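Fructose-bisphosphatase (Pyrococcus horikoshii, PDB 1VDW) probably hydrolyses fructose 1,6-bisphosphate to fructose 6-phosphate and phosphate in a magnesium-dependent reaction, as a homodimeric member of the inositol monophosphatase superfamily. Local coordinates at residues Gly76-Val81 with Ile105-Asp110; Lys148-Phe153 with Ala186-Val191; Tyr154-Gly159 with Asp192-Leu197. One frame throughout, in Å; residues are numbered along the deposited sequence.

How the contacts relate
Contact 1 joins neighbouring strands of the large mixed sheet, whereas contacts 2 and 3 follow one another along strands 150-154 and 189-193 of the smaller sheet. The centre of contact 1 lies about 31 Å from that of contact 2 and about 30 Å from that of contact 3, and neither pair touches. Contacts 2 and 3 have centres about 15 Å apart and do meet, Tyr154 N lying 2.8 Å from Val191 O. All three contacts have side chains within about 7 to 11 Å of those of predicted magnesium ligands: Val81 about 11 Å from Asp84, Val190 about 10 Å from Asp87 and Asp201, Arg194 about 7 Å from Asp201. Contacts 2 and 3 also reach the second subunit.

Contact 1: Gly76-Val81 with Ile105-Asp110; sequences GSDYTV and IFHEKD
Tyr79 and His107 face each other as a non-hydrogen-bonded antiparallel pair, and their rings form an offset stack with centroids 4.8 Å apart and planes at 18°. The tyrosine can be followed outward. Its CB and CG lie near Phe106 O, CD1 touches that oxygen and His107 CA, CE1 reaches CB and CG of His107, and CZ approaches CD2, while OH ends above the centre of the imidazole. With CG beside the backbone N (chi1 -75°), the ring leans across to the partner strand. In His107, CG opposite its own N (chi1 -178°) places the ring beside that of Tyr79. The imidazole edge meets Asp78 O in plane, CD2 3.5 Å away. A water bonded to Asp78 OD2 at 2.7 Å also bonds His107 NE2 at 3.3 Å, linking the exposed ends.

Thr80 and Phe106 exchange two backbone bonds, Thr80 N to Phe106 O at 3.0 Å and Phe106 N to Thr80 O at 2.8 Å. Strands 79-84 and 100-107 are antiparallel neighbours within the large mixed sheet; strand 64-67 flanks the first, and a type II' turn from His107 to Asp110 carries the second into a hairpin with strand 110-118.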
ATOM      1  N   GLY A  76      -4.251  19.725  32.838  1.00 24.10           N
ATOM      2  CA  GLY A  76      -3.824  19.321  34.166  1.00 24.36           C
ATOM      3  C   GLY A  76      -4.278  17.924  34.541  1.00 23.72           C
ATOM      4  O   GLY A  76      -4.510  17.628  35.713  1.00 24.56           O
ATOM      5  N   SER A  77      -4.404  17.060  33.540  1.00 22.16           N
ATOM      6  CA  SER A  77      -4.837  15.689  33.767  1.00 21.47           C
ATOM      7  C   SER A  77      -3.666  14.755  34.042  1.00 20.39           C
ATOM      8  O   SER A  77      -2.516  15.068  33.732  1.00 21.54           O
ATOM      9  CB  SER A  77      -5.616  15.175  32.553  1.00 20.19           C
ATOM     10  OG  SER A  77      -5.958  13.808  32.705  1.00 20.48           O
ATOM     11  N   ASP A  78      -3.972  13.604  34.631  1.00 20.91           N
ATOM     12  CA  ASP A  78      -2.964  12.600  34.928  1.00 21.17           C
ATOM     13  C   ASP A  78      -2.849  11.632  33.746  1.00 19.96           C
ATOM     14  O   ASP A  78      -2.065  10.683  33.777  1.00 20.71           O
ATOM     15  CB  ASP A  78      -3.325  11.857  36.225  1.00 23.75           C
ATOM     16  CG  ASP A  78      -4.759  11.354  36.242  1.00 25.60           C
ATOM     17  OD1 ASP A  78      -5.648  12.036  35.688  1.00 28.20           O
ATOM     18  OD2 ASP A  78      -5.004  10.280  36.834  1.00 31.05           O
ATOM     19  N   TYR A  79      -3.629  11.900  32.702  1.00 18.64           N
ATOM     20  CA  TYR A  79      -3.636  11.092  31.484  1.00 17.21           C
ATOM     21  C   TYR A  79      -3.390  11.965  30.262  1.00 15.88           C
ATOM     22  O   TYR A  79      -3.903  13.079  30.172  1.00 16.06           O
ATOM     23  CB  TYR A  79      -4.982  10.384  31.325  1.00 18.36           C
ATOM     24  CG  TYR A  79      -5.174   9.214  32.254  1.00 20.48           C
ATOM     25  CD1 TYR A  79      -4.635   7.964  31.952  1.00 22.34           C
ATOM     26  CD2 TYR A  79      -5.889   9.355  33.444  1.00 23.58           C
ATOM     27  CE1 TYR A  79      -4.804   6.881  32.814  1.00 24.81           C
ATOM     28  CE2 TYR A  79      -6.062   8.282  34.311  1.00 24.78           C
ATOM     29  CZ  TYR A  79      -5.519   7.048  33.990  1.00 25.28           C
ATOM     30  OH  TYR A  79      -5.691   5.982  34.843  1.00 27.59           O
ATOM     31  N   THR A  80      -2.612  11.445  29.319  1.00 15.62           N
ATOM     32  CA  THR A  80      -2.310  12.166  28.089  1.00 15.01           C
ATOM     33  C   THR A  80      -2.531  11.237  26.904  1.00 13.89           C
ATOM     34  O   THR A  80      -2.104  10.086  26.919  1.00 14.20           O
ATOM     35  CB  THR A  80      -0.848  12.652  28.054  1.00 15.30           C
ATOM     36  OG1 THR A  80      -0.590  13.469  29.200  1.00 16.56           O
ATOM     37  CG2 THR A  80      -0.586  13.471  26.796  1.00 15.81           C
ATOM     38  N   VAL A  81      -3.213  11.742  25.886  1.00 13.86           N
ATOM     39  CA  VAL A  81      -3.468  10.953  24.695  1.00 13.60           C
ATOM     40  C   VAL A  81      -2.689  11.574  23.535  1.00 14.42           C
ATOM     41  O   VAL A  81      -2.757  12.783  23.308  1.00 15.13           O
ATOM     42  CB  VAL A  81      -4.988  10.899  24.382  1.00 14.76           C
ATOM     43  CG1 VAL A  81      -5.741  10.350  25.586  0.50 15.56           C
ATOM     44  CG2 VAL A  81      -5.505  12.277  24.009  0.50 14.10           C
ATOM     45  N   ILE A 105      -2.495   6.047  24.732  1.00 10.92           N
ATOM     46  CA  ILE A 105      -2.912   6.583  26.030  1.00 12.90           C
ATOM     47  C   ILE A 105      -1.815   6.416  27.064  1.00 12.44           C
ATOM     48  O   ILE A 105      -1.304   5.315  27.274  1.00 12.44           O
ATOM     49  CB  ILE A 105      -4.153   5.851  26.562  1.00 12.59           C
ATOM     50  CG1 ILE A 105      -5.229   5.776  25.478  1.00 17.33           C
ATOM     51  CG2 ILE A 105      -4.679   6.559  27.804  1.00 15.68           C
ATOM     52  CD1 ILE A 105      -5.802   7.098  25.080  1.00 18.93           C
ATOM     53  N   PHE A 106      -1.478   7.508  27.738  1.00 14.32           N
ATOM     54  CA  PHE A 106      -0.425   7.470  28.743  1.00 15.78           C
ATOM     55  C   PHE A 106      -0.914   7.831  30.129  1.00 17.20           C
ATOM     56  O   PHE A 106      -1.621   8.826  30.307  1.00 16.85           O
ATOM     57  CB  PHE A 106       0.694   8.436  28.352  1.00 16.52           C
ATOM     58  CG  PHE A 106       1.437   8.026  27.117  1.00 16.71           C
ATOM     59  CD1 PHE A 106       2.610   7.288  27.214  1.00 17.46           C
ATOM     60  CD2 PHE A 106       0.948   8.347  25.851  1.00 16.31           C
ATOM     61  CE1 PHE A 106       3.288   6.878  26.076  1.00 18.76           C
ATOM     62  CE2 PHE A 106       1.623   7.938  24.704  1.00 16.81           C
ATOM     63  CZ  PHE A 106       2.794   7.204  24.817  1.00 18.32           C
ATOM     64  N   HIS A 107      -0.538   7.016  31.104  1.00 19.54           N
ATOM     65  CA  HIS A 107      -0.877   7.310  32.475  1.00 22.77           C
ATOM     66  C   HIS A 107       0.342   8.071  32.919  1.00 24.38           C
ATOM     67  O   HIS A 107       1.303   7.473  33.387  1.00 23.84           O
ATOM     68  CB  HIS A 107      -1.024   6.063  33.337  1.00 23.75           C
ATOM     69  CG  HIS A 107      -1.418   6.398  34.743  1.00 25.77           C
ATOM     70  ND1 HIS A 107      -1.394   5.485  35.778  1.00 26.61           N
ATOM     71  CD2 HIS A 107      -1.811   7.574  35.279  1.00 25.65           C
ATOM     72  CE1 HIS A 107      -1.757   6.102  36.896  1.00 26.29           C
ATOM     73  NE2 HIS A 107      -2.012   7.358  36.623  1.00 27.40           N
ATOM     74  N   GLU A 108       0.297   9.385  32.730  1.00 26.63           N
ATOM     75  CA  GLU A 108       1.421  10.248  33.052  1.00 28.13           C
ATOM     76  C   GLU A 108       2.395   9.927  31.940  1.00 28.40           C
ATOM     77  O   GLU A 108       1.995   9.895  30.781  1.00 28.40           O
ATOM     78  CB  GLU A 108       2.025   9.894  34.416  1.00 29.92           C
ATOM     79  CG  GLU A 108       1.111  10.132  35.599  1.00 31.40           C
ATOM     80  CD  GLU A 108       0.948  11.603  35.912  1.00 31.36           C
ATOM     81  OE1 GLU A 108       1.898  12.364  35.638  1.00 32.87           O
ATOM     82  OE2 GLU A 108      -0.116  11.987  36.447  1.00 32.64           O
ATOM     83  N   LYS A 109       3.650   9.655  32.281  1.00 27.91           N
ATOM     84  CA  LYS A 109       4.649   9.335  31.264  1.00 27.69           C
ATOM     85  C   LYS A 109       4.664   7.865  30.884  1.00 26.18           C
ATOM     86  O   LYS A 109       5.520   7.417  30.121  1.00 27.69           O
ATOM     87  CB  LYS A 109       6.047   9.753  31.723  1.00 29.83           C
ATOM     88  CG  LYS A 109       6.307  11.234  31.554  1.00 32.09           C
ATOM     89  CD  LYS A 109       5.949  11.693  30.148  1.00 34.72           C
ATOM     90  CE  LYS A 109       6.902  11.171  29.085  1.00 34.57           C
ATOM     91  NZ  LYS A 109       6.453  11.588  27.717  1.00 36.73           N
ATOM     92  N   ASP A 110       3.701   7.115  31.393  1.00 23.56           N
ATOM     93  CA  ASP A 110       3.653   5.695  31.098  1.00 22.60           C
ATOM     94  C   ASP A 110       2.522   5.256  30.164  1.00 19.73           C
ATOM     95  O   ASP A 110       1.357   5.560  30.391  1.00 19.38           O
ATOM     96  CB  ASP A 110       3.558   4.914  32.396  1.00 26.15           C
ATOM     97  CG  ASP A 110       3.721   3.435  32.186  1.00 28.83           C
ATOM     98  OD1 ASP A 110       4.774   3.039  31.638  1.00 30.81           O
ATOM     99  OD2 ASP A 110       2.801   2.680  32.563  1.00 32.37           O
TER
HETATM  100  O   HOH W   1      -4.379   8.382  38.661  1.00 42.86           O

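Contact 2: Lys148-Phe153 with Ala186-Val191; sequences KPSISF and ALDAVV
Two adjacent parallel strands of the smaller mixed sheet meet here, linked along the chain by two successive crossovers: strand 150-154 runs through helix 160-164 to edge strand 168-170, which runs through helix 175-184 to strand 189-193. At the entrance to the pair, Asp188 acts twice on Ser150. Its backbone N gives a nearly straight bond to Ser150 O (2.8 Å, 172°), and its carboxylate OD2 takes the N-H of Ser150 at 2.8 Å through the anti lone pair, the one turned away from OD1. CG stands beside the aspartate's own backbone N (chi1 -60°), which carries OD2 back over Pro149, whose CA is 3.2 Å away. Both carboxylate oxygens are satisfied further out, OD2 by a salt bridge to Arg143 and OD1 by Asn240, a setting consistent with a charged aspartate despite its burial.

Farther along, Ser152 N donates to Ala189 O at 2.9 Å and Ser152 O accepts from Val191 N at 2.8 Å. On one face of the sheet Ile151 CG2 rests on Ala189 CB at 3.7 Å; Phe153 and Val191 point the same way, CD1 of the ring lying alongside CG1 of the valine. On the other face Leu187 CD1 and Val190 both touch CB of Ser152, whose OG, in the conformer given, bonds Glu178.

Helices 160-164 and 242-250 cover the Ile151-Phe153 and Ala189-Val191 face, helix 175-184 lies against Leu187 and Val190 on the other, and Tyr90 of the second subunit packs on Ser150.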
ATOM      1  N   LYS A 148      14.968 -13.561   3.463  1.00 15.80           N
ATOM      2  CA  LYS A 148      15.411 -12.200   3.199  1.00 15.49           C
ATOM      3  C   LYS A 148      14.213 -11.335   3.590  1.00 13.92           C
ATOM      4  O   LYS A 148      13.097 -11.538   3.108  1.00 14.54           O
ATOM      5  CB  LYS A 148      15.792 -12.025   1.731  1.00 16.17           C
ATOM      6  CG  LYS A 148      16.754 -10.875   1.510  1.00 18.15           C
ATOM      7  CD  LYS A 148      17.273 -10.844   0.089  1.00 18.69           C
ATOM      8  CE  LYS A 148      18.289  -9.733  -0.082  1.00 21.42           C
ATOM      9  NZ  LYS A 148      18.870  -9.717  -1.451  1.00 24.17           N
ATOM     10  N   PRO A 149      14.435 -10.356   4.474  1.00 14.34           N
ATOM     11  CA  PRO A 149      13.376  -9.467   4.960  1.00 12.86           C
ATOM     12  C   PRO A 149      12.562  -8.611   4.002  1.00 12.23           C
ATOM     13  O   PRO A 149      13.009  -8.226   2.925  1.00 11.94           O
ATOM     14  CB  PRO A 149      14.096  -8.623   6.009  1.00 14.06           C
ATOM     15  CG  PRO A 149      15.485  -8.538   5.472  1.00 15.19           C
ATOM     16  CD  PRO A 149      15.747  -9.949   5.011  1.00 14.55           C
ATOM     17  N   SER A 150      11.335  -8.342   4.438  1.00 11.38           N
ATOM     18  CA  SER A 150      10.392  -7.493   3.721  1.00 10.29           C
ATOM     19  C   SER A 150      10.231  -6.320   4.673  1.00  9.25           C
ATOM     20  O   SER A 150       9.889  -6.512   5.839  1.00 10.15           O
ATOM     21  CB  SER A 150       9.051  -8.198   3.531  1.00 11.48           C
ATOM     22  OG  SER A 150       9.196  -9.343   2.713  1.00 11.84           O
ATOM     23  N   ILE A 151      10.470  -5.108   4.188  1.00  9.21           N
ATOM     24  CA  ILE A 151      10.391  -3.951   5.066  1.00  8.86           C
ATOM     25  C   ILE A 151       9.659  -2.758   4.487  1.00  8.76           C
ATOM     26  O   ILE A 151       9.457  -2.665   3.281  1.00  9.05           O
ATOM     27  CB  ILE A 151      11.821  -3.451   5.442  1.00  8.21           C
ATOM     28  CG1 ILE A 151      12.475  -2.744   4.244  1.00  9.75           C
ATOM     29  CG2 ILE A 151      12.684  -4.633   5.887  1.00 10.08           C
ATOM     30  CD1 ILE A 151      13.734  -1.956   4.598  1.00 10.87           C
ATOM     31  N   SER A 152       9.235  -1.868   5.379  1.00  8.64           N
ATOM     32  CA  SER A 152       8.656  -0.593   4.982  1.00  8.12           C
ATOM     33  C   SER A 152       9.892   0.313   5.012  1.00  8.58           C
ATOM     34  O   SER A 152      10.700   0.233   5.946  1.00  9.27           O
ATOM     35  CB  SER A 152       7.603  -0.132   5.989  1.00  8.32           C
ATOM     36  OG  SER A 152       7.331   1.251   5.869  0.50  6.35           O
ATOM     37  N   PHE A 153      10.042   1.159   4.000  1.00  8.37           N
ATOM     38  CA  PHE A 153      11.222   2.009   3.907  1.00  8.74           C
ATOM     39  C   PHE A 153      10.916   3.397   3.371  1.00  9.27           C
ATOM     40  O   PHE A 153      10.314   3.541   2.304  1.00  9.95           O
ATOM     41  CB  PHE A 153      12.256   1.297   3.013  1.00 10.85           C
ATOM     42  CG  PHE A 153      13.583   2.009   2.885  1.00 11.86           C
ATOM     43  CD1 PHE A 153      14.174   2.646   3.974  1.00 11.50           C
ATOM     44  CD2 PHE A 153      14.277   1.971   1.678  1.00 15.01           C
ATOM     45  CE1 PHE A 153      15.438   3.231   3.860  1.00 11.97           C
ATOM     46  CE2 PHE A 153      15.538   2.553   1.557  1.00 14.96           C
ATOM     47  CZ  PHE A 153      16.117   3.182   2.650  1.00 15.50           C
ATOM     48  N   ALA A 186       3.579  -9.146   9.268  1.00 10.17           N
ATOM     49  CA  ALA A 186       3.417  -8.962   7.829  1.00  8.88           C
ATOM     50  C   ALA A 186       4.649  -8.297   7.213  1.00  9.49           C
ATOM     51  O   ALA A 186       4.785  -8.240   5.991  1.00 10.38           O
ATOM     52  CB  ALA A 186       2.171  -8.132   7.552  1.00  9.65           C
ATOM     53  N   LEU A 187       5.531  -7.791   8.074  1.00  9.22           N
ATOM     54  CA  LEU A 187       6.783  -7.143   7.679  1.00  9.06           C
ATOM     55  C   LEU A 187       7.826  -7.489   8.734  1.00  9.78           C
ATOM     56  O   LEU A 187       7.478  -7.823   9.870  1.00 10.69           O
ATOM     57  CB  LEU A 187       6.632  -5.618   7.627  1.00 10.15           C
ATOM     58  CG  LEU A 187       5.749  -5.017   6.534  1.00  9.12           C
ATOM     59  CD1 LEU A 187       5.605  -3.515   6.779  1.00 10.71           C
ATOM     60  CD2 LEU A 187       6.346  -5.296   5.163  1.00 10.73           C
ATOM     61  N   ASP A 188       9.101  -7.402   8.362  1.00 10.39           N
ATOM     62  CA  ASP A 188      10.192  -7.690   9.290  1.00 10.68           C
ATOM     63  C   ASP A 188      10.754  -6.414   9.907  1.00 10.35           C
ATOM     64  O   ASP A 188      11.347  -6.450  10.983  1.00 10.96           O
ATOM     65  CB  ASP A 188      11.309  -8.441   8.573  1.00 11.59           C
ATOM     66  CG  ASP A 188      10.840  -9.759   8.002  1.00 11.87           C
ATOM     67  OD1 ASP A 188      10.583 -10.697   8.787  1.00 13.52           O
ATOM     68  OD2 ASP A 188      10.718  -9.845   6.764  1.00 12.80           O
ATOM     69  N   ALA A 189      10.578  -5.287   9.224  1.00  9.99           N
ATOM     70  CA  ALA A 189      11.073  -4.013   9.735  1.00  9.95           C
ATOM     71  C   ALA A 189      10.354  -2.827   9.103  1.00  9.67           C
ATOM     72  O   ALA A 189       9.739  -2.944   8.039  1.00  9.25           O
ATOM     73  CB  ALA A 189      12.585  -3.894   9.480  1.00 12.01           C
ATOM     74  N   VAL A 190      10.430  -1.694   9.792  1.00  9.39           N
ATOM     75  CA  VAL A 190       9.860  -0.427   9.346  1.00  9.78           C
ATOM     76  C   VAL A 190      10.985   0.574   9.561  1.00  9.57           C
ATOM     77  O   VAL A 190      11.464   0.761  10.684  1.00 10.42           O
ATOM     78  CB  VAL A 190       8.633  -0.012  10.178  1.00  9.10           C
ATOM     79  CG1 VAL A 190       8.152   1.368   9.742  1.00 11.48           C
ATOM     80  CG2 VAL A 190       7.519  -1.031   9.994  1.00 10.82           C
ATOM     81  N   VAL A 191      11.400   1.210   8.477  1.00  9.18           N
ATOM     82  CA  VAL A 191      12.506   2.151   8.511  1.00  9.86           C
ATOM     83  C   VAL A 191      12.093   3.487   7.925  1.00  8.74           C
ATOM     84  O   VAL A 191      11.718   3.566   6.756  1.00 10.80           O
ATOM     85  CB  VAL A 191      13.690   1.599   7.690  1.00 10.28           C
ATOM     86  CG1 VAL A 191      14.872   2.562   7.747  1.00 12.50           C
ATOM     87  CG2 VAL A 191      14.079   0.228   8.203  1.00 11.60           C
TER

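Contact 3: Tyr154-Gly159 with Asp192-Leu197; sequences YTKGKG and DIRNYL. With EDO (1,2-ethanediol), chain D.
Flat groups lie against one another in van der Waals contact where Tyr154 meets Asp192 and Arg194. The tyrosine ring and the Asp192 carboxylate are almost parallel, planes 8° apart, with OD2 over one ring face and 3.6 Å from Tyr154 CG. The guanidinium of Arg194 is turned 32° to the ring; Tyr154 CD1 sits over its centre, 3.4 Å from CZ, and Tyr196 CD2 lies over the opposite face.

Charge and hydrogen bonding fix that guanidinium. Arg194 grips Asp192 side-on, NH2 using the syn lone pair of OD2 at 2.8 Å and NE reaching OD1 at 3.1 Å. OD1 also accepts from Arg194 N, closing an Asx turn. The bend at chi3 (-68°) swings the group back to the aspartate. Between the backbones, Ile193 N bonds Tyr154 O at 3.0 Å, and a water joins Lys156 N to Ile193 O just beyond the Tyr154-Asp192 pair.

Apolar contact comes from Ile193, whose CG1 lies 3.8 Å from Thr155 CB; the threonine OG1 accepts from Gly157 N in an ST turn. Gly159 N, at a helix N-cap, donates to O1 of a 1,2-ethanediol at 2.9 Å; this molecule, probably from the crystallisation liquor, also bonds Gly157 O of the second subunit.

With Tyr154 OH held by Glu178 and Gly173 N, the ring is anchored at its far end. The aspartate would largely neutralise the arginine, and the bidentate grip between two tyrosines should leave the guanidinium little rotational freedom near the predicted metal site.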
ATOM      1  N   TYR A 154      11.333   4.407   4.134  1.00  8.96           N
ATOM      2  CA  TYR A 154      11.166   5.817   3.779  1.00  8.93           C
ATOM      3  C   TYR A 154      12.506   6.523   3.970  1.00  9.81           C
ATOM      4  O   TYR A 154      13.103   6.453   5.047  1.00 10.55           O
ATOM      5  CB  TYR A 154      10.171   6.526   4.703  1.00 10.09           C
ATOM      6  CG  TYR A 154       8.727   6.090   4.628  1.00  8.28           C
ATOM      7  CD1 TYR A 154       7.780   6.870   3.965  1.00  9.60           C
ATOM      8  CD2 TYR A 154       8.291   4.953   5.294  1.00  8.62           C
ATOM      9  CE1 TYR A 154       6.436   6.534   3.978  1.00  8.62           C
ATOM     10  CE2 TYR A 154       6.947   4.606   5.311  1.00  8.79           C
ATOM     11  CZ  TYR A 154       6.029   5.408   4.655  1.00  8.16           C
ATOM     12  OH  TYR A 154       4.692   5.102   4.692  1.00  9.34           O
ATOM     13  N   THR A 155      12.970   7.210   2.932  1.00 11.21           N
ATOM     14  CA  THR A 155      14.215   7.963   3.015  1.00 12.93           C
ATOM     15  C   THR A 155      14.189   9.081   1.987  1.00 14.72           C
ATOM     16  O   THR A 155      13.467   9.010   0.995  1.00 16.11           O
ATOM     17  CB  THR A 155      15.449   7.082   2.752  1.00 14.08           C
ATOM     18  OG1 THR A 155      16.634   7.880   2.895  1.00 16.09           O
ATOM     19  CG2 THR A 155      15.404   6.496   1.350  1.00 16.37           C
ATOM     20  N   LYS A 156      14.974  10.122   2.238  1.00 16.71           N
ATOM     21  CA  LYS A 156      15.064  11.258   1.329  1.00 18.76           C
ATOM     22  C   LYS A 156      16.326  11.101   0.492  1.00 19.59           C
ATOM     23  O   LYS A 156      16.511  11.790  -0.513  1.00 19.76           O
ATOM     24  CB  LYS A 156      15.145  12.564   2.123  1.00 21.09           C
ATOM     25  CG  LYS A 156      13.924  12.871   2.980  1.00 24.18           C
ATOM     26  CD  LYS A 156      12.874  13.670   2.216  1.00 27.08           C
ATOM     27  CE  LYS A 156      12.310  12.906   1.030  1.00 28.52           C
ATOM     28  NZ  LYS A 156      11.326  13.725   0.268  1.00 29.16           N
ATOM     29  N   GLY A 157      17.191  10.185   0.909  1.00 18.63           N
ATOM     30  CA  GLY A 157      18.442   9.986   0.200  1.00 19.16           C
ATOM     31  C   GLY A 157      18.591   8.642  -0.472  1.00 19.32           C
ATOM     32  O   GLY A 157      17.605   7.993  -0.820  1.00 19.63           O
ATOM     33  N   LYS A 158      19.838   8.224  -0.660  1.00 20.01           N
ATOM     34  CA  LYS A 158      20.127   6.953  -1.306  1.00 20.26           C
ATOM     35  C   LYS A 158      19.823   5.787  -0.376  1.00 19.95           C
ATOM     36  O   LYS A 158      20.128   5.827   0.815  1.00 20.92           O
ATOM     37  CB  LYS A 158      21.592   6.909  -1.754  1.00 22.62           C
ATOM     38  CG  LYS A 158      21.998   5.600  -2.419  1.00 25.24           C
ATOM     39  CD  LYS A 158      23.333   5.716  -3.141  1.00 27.77           C
ATOM     40  CE  LYS A 158      23.216   6.592  -4.382  1.00 28.66           C
ATOM     41  NZ  LYS A 158      24.488   6.633  -5.159  1.00 31.56           N
ATOM     42  N   GLY A 159      19.206   4.751  -0.929  1.00 19.21           N
ATOM     43  CA  GLY A 159      18.865   3.595  -0.122  1.00 18.68           C
ATOM     44  C   GLY A 159      19.392   2.298  -0.692  1.00 17.91           C
ATOM     45  O   GLY A 159      18.944   1.221  -0.311  1.00 18.33           O
ATOM     46  N   ASP A 192      12.137   4.538   8.737  1.00  9.88           N
ATOM     47  CA  ASP A 192      11.797   5.871   8.258  1.00 10.69           C
ATOM     48  C   ASP A 192      12.868   6.812   8.774  1.00 10.40           C
ATOM     49  O   ASP A 192      12.924   7.115   9.972  1.00 12.16           O
ATOM     50  CB  ASP A 192      10.426   6.317   8.770  1.00 11.31           C
ATOM     51  CG  ASP A 192       9.933   7.589   8.091  1.00 12.87           C
ATOM     52  OD1 ASP A 192      10.763   8.480   7.799  1.00 13.11           O
ATOM     53  OD2 ASP A 192       8.711   7.698   7.859  1.00 13.61           O
ATOM     54  N   ILE A 193      13.720   7.267   7.862  1.00 10.50           N
ATOM     55  CA  ILE A 193      14.821   8.147   8.227  1.00 12.38           C
ATOM     56  C   ILE A 193      14.744   9.492   7.513  1.00 14.08           C
ATOM     57  O   ILE A 193      15.766  10.114   7.216  1.00 15.21           O
ATOM     58  CB  ILE A 193      16.176   7.456   7.932  1.00 14.02           C
ATOM     59  CG1 ILE A 193      16.258   7.047   6.458  1.00 13.36           C
ATOM     60  CG2 ILE A 193      16.321   6.222   8.811  1.00 13.39           C
ATOM     61  CD1 ILE A 193      17.568   6.363   6.077  1.00 16.75           C
ATOM     62  N   ARG A 194      13.521   9.947   7.265  1.00 13.25           N
ATOM     63  CA  ARG A 194      13.275  11.216   6.584  1.00 14.06           C
ATOM     64  C   ARG A 194      13.352  12.446   7.486  1.00 14.96           C
ATOM     65  O   ARG A 194      13.328  13.571   6.984  1.00 15.74           O
ATOM     66  CB  ARG A 194      11.882  11.213   5.949  1.00 13.45           C
ATOM     67  CG  ARG A 194      11.636  10.173   4.877  1.00 13.14           C
ATOM     68  CD  ARG A 194      10.182  10.241   4.431  1.00 12.97           C
ATOM     69  NE  ARG A 194       9.264   9.808   5.481  1.00 13.96           N
ATOM     70  CZ  ARG A 194       7.941   9.931   5.415  1.00 13.42           C
ATOM     71  NH1 ARG A 194       7.373  10.482   4.350  1.00 15.33           N
ATOM     72  NH2 ARG A 194       7.180   9.481   6.403  1.00 15.08           N
ATOM     73  N   ASN A 195      13.424  12.240   8.799  1.00 15.51           N
ATOM     74  CA  ASN A 195      13.431  13.354   9.749  1.00 17.53           C
ATOM     75  C   ASN A 195      12.125  14.113   9.493  1.00 17.45           C
ATOM     76  O   ASN A 195      12.074  15.342   9.552  1.00 18.78           O
ATOM     77  CB  ASN A 195      14.635  14.270   9.502  1.00 20.46           C
ATOM     78  CG  ASN A 195      14.914  15.188  10.672  0.50 20.95           C
ATOM     79  OD1 ASN A 195      15.132  14.730  11.794  0.50 23.19           O
ATOM     80  ND2 ASN A 195      14.912  16.492  10.418  0.50 22.43           N
ATOM     81  N   TYR A 196      11.069  13.346   9.225  1.00 15.83           N
ATOM     82  CA  TYR A 196       9.747  13.867   8.889  1.00 16.50           C
ATOM     83  C   TYR A 196       8.635  13.517   9.883  1.00 15.47           C
ATOM     84  O   TYR A 196       7.735  14.318  10.124  1.00 16.60           O
ATOM     85  CB  TYR A 196       9.371  13.334   7.502  1.00 17.22           C
ATOM     86  CG  TYR A 196       7.973  13.654   7.025  1.00 19.13           C
ATOM     87  CD1 TYR A 196       7.672  14.891   6.457  1.00 22.31           C
ATOM     88  CD2 TYR A 196       6.958  12.700   7.106  1.00 19.84           C
ATOM     89  CE1 TYR A 196       6.393  15.170   5.976  1.00 22.09           C
ATOM     90  CE2 TYR A 196       5.680  12.968   6.629  1.00 21.93           C
ATOM     91  CZ  TYR A 196       5.405  14.202   6.062  1.00 22.26           C
ATOM     92  OH  TYR A 196       4.145  14.458   5.570  1.00 25.05           O
ATOM     93  N   LEU A 197       8.688  12.314  10.442  1.00 14.06           N
ATOM     94  CA  LEU A 197       7.667  11.860  11.382  1.00 14.15           C
ATOM     95  C   LEU A 197       7.620  12.653  12.676  1.00 13.76           C
ATOM     96  O   LEU A 197       8.616  13.232  13.099  1.00 16.16           O
ATOM     97  CB  LEU A 197       7.888  10.386  11.720  1.00 12.70           C
ATOM     98  CG  LEU A 197       7.777   9.375  10.578  1.00 13.49           C
ATOM     99  CD1 LEU A 197       8.206   8.005  11.079  1.00 14.16           C
ATOM    100  CD2 LEU A 197       6.353   9.337  10.054  1.00 13.58           C
TER
HETATM  101  C1  EDO D1003      17.165   5.201  -4.310  1.00 26.74           C
HETATM  102  O1  EDO D1003      18.420   4.894  -3.707  1.00 24.62           O
HETATM  103  C2  EDO D1003      16.378   6.108  -3.358  1.00 26.34           C
HETATM  104  O2  EDO D1003      16.172   5.423  -2.114  1.00 26.40           O
HETATM  105  O   HOH W   2      16.388  10.992   4.635  1.00 23.44           O